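Local coordinates for dihydrofolate reductase (Schistosoma mansoni, PDB 3VCO), which catalyses the NADPH-dependent reduction of dihydrofolate to tetrahydrofolate, a key step of folate metabolism needed for thymidylate, purine and glycine synthesis, at residues 21-26 against 138-143; 66-71 against 107-112. All blocks are in the same frame, centred on the assembly; numbering follows the deposited sequence.

Contact 1: residues 21-26 against 138-143; sequences MRLNVV and KEALKQ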
loop_
_atom_site.group_PDB
_atom_site.type_symbol
_atom_site.label_atom_id
_atom_site.label_comp_id
_atom_site.label_asym_id
_atom_site.label_seq_id
_atom_site.Cartn_x
_atom_site.Cartn_y
_atom_site.Cartn_z
ATOM N N MET A 21 -16.206 1.658 3.553
ATOM C CA MET A 21 -14.835 1.601 3.100
ATOM C C MET A 21 -13.882 0.931 4.106
ATOM O O MET A 21 -13.781 1.328 5.249
ATOM C CB MET A 21 -14.326 3.016 2.772
ATOM C CG MET A 21 -13.053 3.035 1.984
ATOM S SD MET A 21 -12.316 4.667 1.725
ATOM C CE MET A 21 -12.313 5.328 3.398
ATOM N N ARG A 22 -13.184 -0.093 3.645
ATOM C CA ARG A 22 -12.100 -0.695 4.386
ATOM C C ARG A 22 -10.858 0.055 3.902
ATOM O O ARG A 22 -10.724 0.347 2.718
ATOM C CB ARG A 22 -11.982 -2.167 3.977
ATOM C CG ARG A 22 -11.057 -2.981 4.860
ATOM C CD ARG A 22 -11.271 -4.405 4.586
ATOM N NE ARG A 22 -10.707 -4.784 3.312
ATOM C CZ ARG A 22 -11.033 -5.892 2.648
ATOM N NH1 ARG A 22 -11.944 -6.745 3.144
ATOM N NH2 ARG A 22 -10.434 -6.151 1.488
ATOM N N LEU A 23 -9.946 0.387 4.790
ATOM C CA LEU A 23 -8.719 0.991 4.295
ATOM C C LEU A 23 -7.753 -0.136 4.209
ATOM O O LEU A 23 -7.543 -0.841 5.192
ATOM C CB LEU A 23 -8.198 2.060 5.241
ATOM C CG LEU A 23 -8.926 3.359 5.387
ATOM C CD1 LEU A 23 -8.138 4.226 6.359
ATOM C CD2 LEU A 23 -9.057 4.027 4.003
ATOM N N ASN A 24 -7.166 -0.331 3.039
ATOM C CA ASN A 24 -6.220 -1.409 2.854
ATOM C C ASN A 24 -4.834 -0.790 2.918
ATOM O O ASN A 24 -4.604 0.244 2.341
ATOM C CB ASN A 24 -6.448 -2.115 1.530
ATOM C CG ASN A 24 -7.838 -2.776 1.459
ATOM O OD1 ASN A 24 -8.070 -3.804 2.065
ATOM N ND2 ASN A 24 -8.740 -2.168 0.726
ATOM N N VAL A 25 -3.984 -1.359 3.755
ATOM C CA VAL A 25 -2.640 -0.891 3.901
ATOM C C VAL A 25 -1.751 -1.939 3.243
ATOM O O VAL A 25 -1.890 -3.129 3.526
ATOM C CB VAL A 25 -2.314 -0.772 5.376
ATOM C CG1 VAL A 25 -0.849 -0.564 5.553
ATOM C CG2 VAL A 25 -3.099 0.392 5.959
ATOM N N VAL A 26 -0.845 -1.499 2.370
ATOM C CA VAL A 26 0.111 -2.446 1.771
ATOM C C VAL A 26 1.526 -2.005 2.193
ATOM O O VAL A 26 1.898 -0.864 1.976
ATOM C CB VAL A 26 0.028 -2.425 0.228
ATOM C CG1 VAL A 26 0.963 -3.512 -0.403
ATOM C CG2 VAL A 26 -1.417 -2.652 -0.192
ATOM N N LYS A 138 0.454 5.806 9.332
ATOM C CA LYS A 138 0.140 6.141 10.719
ATOM C C LYS A 138 -1.303 6.652 10.803
ATOM O O LYS A 138 -2.092 6.188 11.620
ATOM C CB LYS A 138 1.104 7.172 11.271
ATOM C CG LYS A 138 0.829 7.523 12.739
ATOM C CD LYS A 138 1.902 8.456 13.332
ATOM C CE LYS A 138 1.699 8.703 14.838
ATOM N NZ LYS A 138 0.540 9.613 15.112
ATOM N N GLU A 139 -1.653 7.588 9.928
ATOM C CA GLU A 139 -3.030 8.105 9.925
ATOM C C GLU A 139 -4.055 7.037 9.676
ATOM O O GLU A 139 -5.099 7.009 10.335
ATOM C CB GLU A 139 -3.198 9.235 8.917
ATOM C CG GLU A 139 -2.641 10.544 9.481
ATOM C CD GLU A 139 -2.452 11.577 8.417
ATOM O OE1 GLU A 139 -3.047 11.405 7.331
ATOM O OE2 GLU A 139 -1.707 12.556 8.668
ATOM N N ALA A 140 -3.763 6.151 8.726
ATOM C CA ALA A 140 -4.652 5.028 8.451
ATOM C C ALA A 140 -4.860 4.106 9.632
ATOM O O ALA A 140 -5.961 3.600 9.852
ATOM C CB ALA A 140 -4.122 4.219 7.228
ATOM N N LEU A 141 -3.800 3.844 10.394
ATOM C CA LEU A 141 -3.929 2.926 11.531
ATOM C C LEU A 141 -4.566 3.596 12.744
ATOM O O LEU A 141 -5.221 2.941 13.532
ATOM C CB LEU A 141 -2.533 2.417 11.972
ATOM C CG LEU A 141 -2.069 1.318 10.999
ATOM C CD1 LEU A 141 -0.620 0.972 11.247
ATOM C CD2 LEU A 141 -2.966 0.113 11.199
ATOM N N LYS A 142 -4.321 4.892 12.905
ATOM C CA LYS A 142 -4.732 5.619 14.111
ATOM C C LYS A 142 -6.239 5.994 14.101
ATOM O O LYS A 142 -6.839 6.147 15.161
ATOM C CB LYS A 142 -3.854 6.876 14.302
ATOM C CG LYS A 142 -3.924 7.551 15.683
ATOM C CD LYS A 142 -2.695 8.451 16.064
ATOM C CE LYS A 142 -1.842 7.861 17.237
ATOM N NZ LYS A 142 -0.993 8.861 18.014
ATOM N N GLN A 143 -6.837 6.174 12.926
ATOM C CA GLN A 143 -8.276 6.513 12.866
ATOM C C GLN A 143 -9.159 5.367 13.367
ATOM O O GLN A 143 -8.812 4.200 13.219
ATOM C CB GLN A 143 -8.725 7.016 11.472
ATOM C CG GLN A 143 -8.469 6.035 10.257
ATOM C CD GLN A 143 -9.478 4.861 10.232
ATOM O OE1 GLN A 143 -10.628 5.045 10.573
ATOM N NE2 GLN A 143 -9.032 3.665 9.840
#
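In the central sheet of the dihydrofolate reductase fold, the last turn of helix 134-142 packs on strand 23-29; L23 meets A140 and Q143 there, and V25 meets A140. The backbones come closest at L23 and A140, whose CA atoms are 7.1 Å apart, a spacing consistent with the small alanine side chain. The A140 methyl is set between two branched side chains of the strand: its CB lies 4.1 Å from CD1 of L23 and 4.2 Å from CG2 of V25. N24, between them, faces away and gives its ND2 to E127 OE1 and V128 O.

The second partner of L23 is the amide of Q143, which approaches from the opposite direction and brings NE2 to 3.6 Å from the same CD1. That amide is folded back over the helix end. With CG lodged between the backbone N and the carbonyl carbon (chi1 58°) and a further bend at chi2 (75°), NE2 of Q143 reaches O of A140, 3.1 Å away and in the plane of the amide, with an N-H...O angle of 155°. OE1 accepts from the backbone N of I145 and of Y146, so both ends of the amide are held, and its rotation is fixed although its neighbour across the contact is a leucine methyl. Q143 is also the first residue to leave helical geometry, and its side chain ties the last turn to the chain that leads into strand 148-156. Such helix-on-sheet packing, on the parallel part of a mixed sheet, is characteristic of the alpha/beta fold of dihydrofolate reductases.

Contact 2: residues 66-71 against 107-112; sequences AVVMGR and PSLNAA
V68 overlaps the first turn of helix 109-116 with a single methyl, CG1, which touches both A112 and L109. Its CB points toward the helix, and CG1 of V68, anti to the backbone N (chi1 -176°), lies 3.9 Å from CB of A112 and 4.1 Å from CD1 of L109. These two helix residues are one turn apart, so the valine methyl meets the same helix face at two points. A112 points its methyl at the strand, whereas L109 starts off to the side and brings only its CD1 end round, crossing the valine at about a right angle. No hydrogen bond joins the segments, and V68 and A112 are both buried.

The helix start is fixed from within. S108 is the N-cap: its OG accepts from A111 N at 3.0 Å (N-H...O angle 156°), and its carbonyl O takes the N-H of A112, which helps set the turn that carries both contact residues. Around this patch, I90 and V106 adjoin A112, and I130 touches both V68 and L109, continuing the apolar layer over the neighbouring strands. G70 is at the N-cap of helix 71-76, and R71 probably contributes to the NADP(+) site, as in related reductases. Helix 109-116 thus packs against strand 64-70 and its parallel neighbours 88-92 and 125-130, a layer typical of the dihydrofolate reductase sheet.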
loop_
_atom_site.group_PDB
_atom_site.type_symbol
_atom_site.label_atom_id
_atom_site.label_comp_id
_atom_site.label_asym_id
_atom_site.label_seq_id
_atom_site.Cartn_x
_atom_site.Cartn_y
_atom_site.Cartn_z
ATOM N N ALA A 66 -8.020 2.392 -5.958
ATOM C CA ALA A 66 -7.172 3.577 -5.759
ATOM C C ALA A 66 -5.925 3.183 -4.967
ATOM O O ALA A 66 -6.004 2.348 -4.058
ATOM C CB ALA A 66 -7.941 4.696 -5.022
ATOM N N VAL A 67 -4.766 3.699 -5.371
ATOM C CA VAL A 67 -3.560 3.551 -4.557
ATOM C C VAL A 67 -3.164 4.957 -4.119
ATOM O O VAL A 67 -3.016 5.853 -4.947
ATOM C CB VAL A 67 -2.390 2.909 -5.298
ATOM C CG1 VAL A 67 -2.693 1.396 -5.539
ATOM C CG2 VAL A 67 -2.138 3.629 -6.659
ATOM N N VAL A 68 -3.083 5.131 -2.802
ATOM C CA VAL A 68 -2.840 6.415 -2.208
ATOM C C VAL A 68 -1.470 6.335 -1.549
ATOM O O VAL A 68 -1.160 5.335 -0.897
ATOM C CB VAL A 68 -3.949 6.764 -1.179
ATOM C CG1 VAL A 68 -3.725 8.185 -0.635
ATOM C CG2 VAL A 68 -5.388 6.622 -1.816
ATOM N N MET A 69 -0.642 7.364 -1.743
ATOM C CA MET A 69 0.732 7.306 -1.262
ATOM C C MET A 69 1.263 8.725 -1.044
ATOM O O MET A 69 0.735 9.660 -1.633
ATOM C CB MET A 69 1.605 6.601 -2.309
ATOM C CG MET A 69 1.804 7.465 -3.558
ATOM S SD MET A 69 2.446 6.573 -4.974
ATOM C CE MET A 69 0.856 6.309 -5.746
ATOM N N GLY A 70 2.321 8.863 -0.218
ATOM C CA GLY A 70 3.049 10.129 -0.071
ATOM C C GLY A 70 3.951 10.374 -1.269
ATOM O O GLY A 70 4.158 9.481 -2.113
ATOM N N ARG A 71 4.531 11.571 -1.334
ATOM C CA ARG A 71 5.447 11.949 -2.414
ATOM C C ARG A 71 6.719 11.128 -2.489
ATOM O O ARG A 71 7.182 10.766 -3.593
ATOM C CB ARG A 71 5.804 13.442 -2.322
ATOM C CG ARG A 71 6.829 13.874 -3.388
ATOM C CD ARG A 71 6.961 15.395 -3.587
ATOM N NE ARG A 71 7.809 15.649 -4.767
ATOM C CZ ARG A 71 8.096 16.846 -5.263
ATOM N NH1 ARG A 71 7.635 17.935 -4.676
ATOM N NH2 ARG A 71 8.870 16.955 -6.340
ATOM N N PRO A 107 -3.637 17.546 -0.626
ATOM C CA PRO A 107 -2.762 17.895 0.500
ATOM C C PRO A 107 -2.851 16.933 1.680
ATOM O O PRO A 107 -1.967 16.972 2.556
ATOM C CB PRO A 107 -3.281 19.269 0.942
ATOM C CG PRO A 107 -4.714 19.274 0.514
ATOM C CD PRO A 107 -4.771 18.480 -0.759
ATOM N N SER A 108 -3.875 16.085 1.713
ATOM C CA SER A 108 -4.101 15.274 2.903
ATOM C C SER A 108 -4.807 13.972 2.570
ATOM O O SER A 108 -5.398 13.828 1.506
ATOM C CB SER A 108 -4.874 16.053 3.980
ATOM O OG SER A 108 -6.256 16.134 3.652
ATOM N N LEU A 109 -4.703 13.011 3.475
ATOM C CA LEU A 109 -5.476 11.768 3.362
ATOM C C LEU A 109 -6.980 12.037 3.366
ATOM O O LEU A 109 -7.723 11.384 2.626
ATOM C CB LEU A 109 -5.125 10.826 4.517
ATOM C CG LEU A 109 -5.767 9.443 4.445
ATOM C CD1 LEU A 109 -5.284 8.733 3.139
ATOM C CD2 LEU A 109 -5.366 8.663 5.649
ATOM N N ASN A 110 -7.412 12.962 4.225
ATOM C CA ASN A 110 -8.794 13.423 4.258
ATOM C C ASN A 110 -9.208 13.706 2.856
ATOM O O ASN A 110 -10.223 13.202 2.376
ATOM C CB ASN A 110 -8.969 14.736 5.067
ATOM C CG ASN A 110 -9.246 14.479 6.512
ATOM O OD1 ASN A 110 -9.442 13.328 6.872
ATOM N ND2 ASN A 110 -9.265 15.535 7.369
ATOM N N ALA A 111 -8.394 14.522 2.197
ATOM C CA ALA A 111 -8.725 14.984 0.877
ATOM C C ALA A 111 -8.703 13.851 -0.162
ATOM O O ALA A 111 -9.512 13.860 -1.083
ATOM C CB ALA A 111 -7.861 16.197 0.475
ATOM N N ALA A 112 -7.798 12.878 -0.014
ATOM C CA ALA A 112 -7.786 11.746 -0.947
ATOM C C ALA A 112 -9.109 10.982 -0.836
ATOM O O ALA A 112 -9.682 10.610 -1.840
ATOM C CB ALA A 112 -6.619 10.806 -0.677
#

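Contacts 1 and 2 are both buried, and both set a helix on the same mixed sheet, through strand 23-29 in one and strand 64-70 in the other; strand 125-130 runs between these two. Contact 2 is wholly apolar across the interface, while the larger contact 1, at the end of its helix, adds a glutamine amide to its apolar packing. Contact 2 involves a helix start, and its capping serine stays away from the strand. The contact centres are about 11 Å apart, and the helices themselves touch, with E139 OE1 3.5 Å from CB of L109. Residues 66-71 and 107-112 both fall in the sequence between the segments of contact 1.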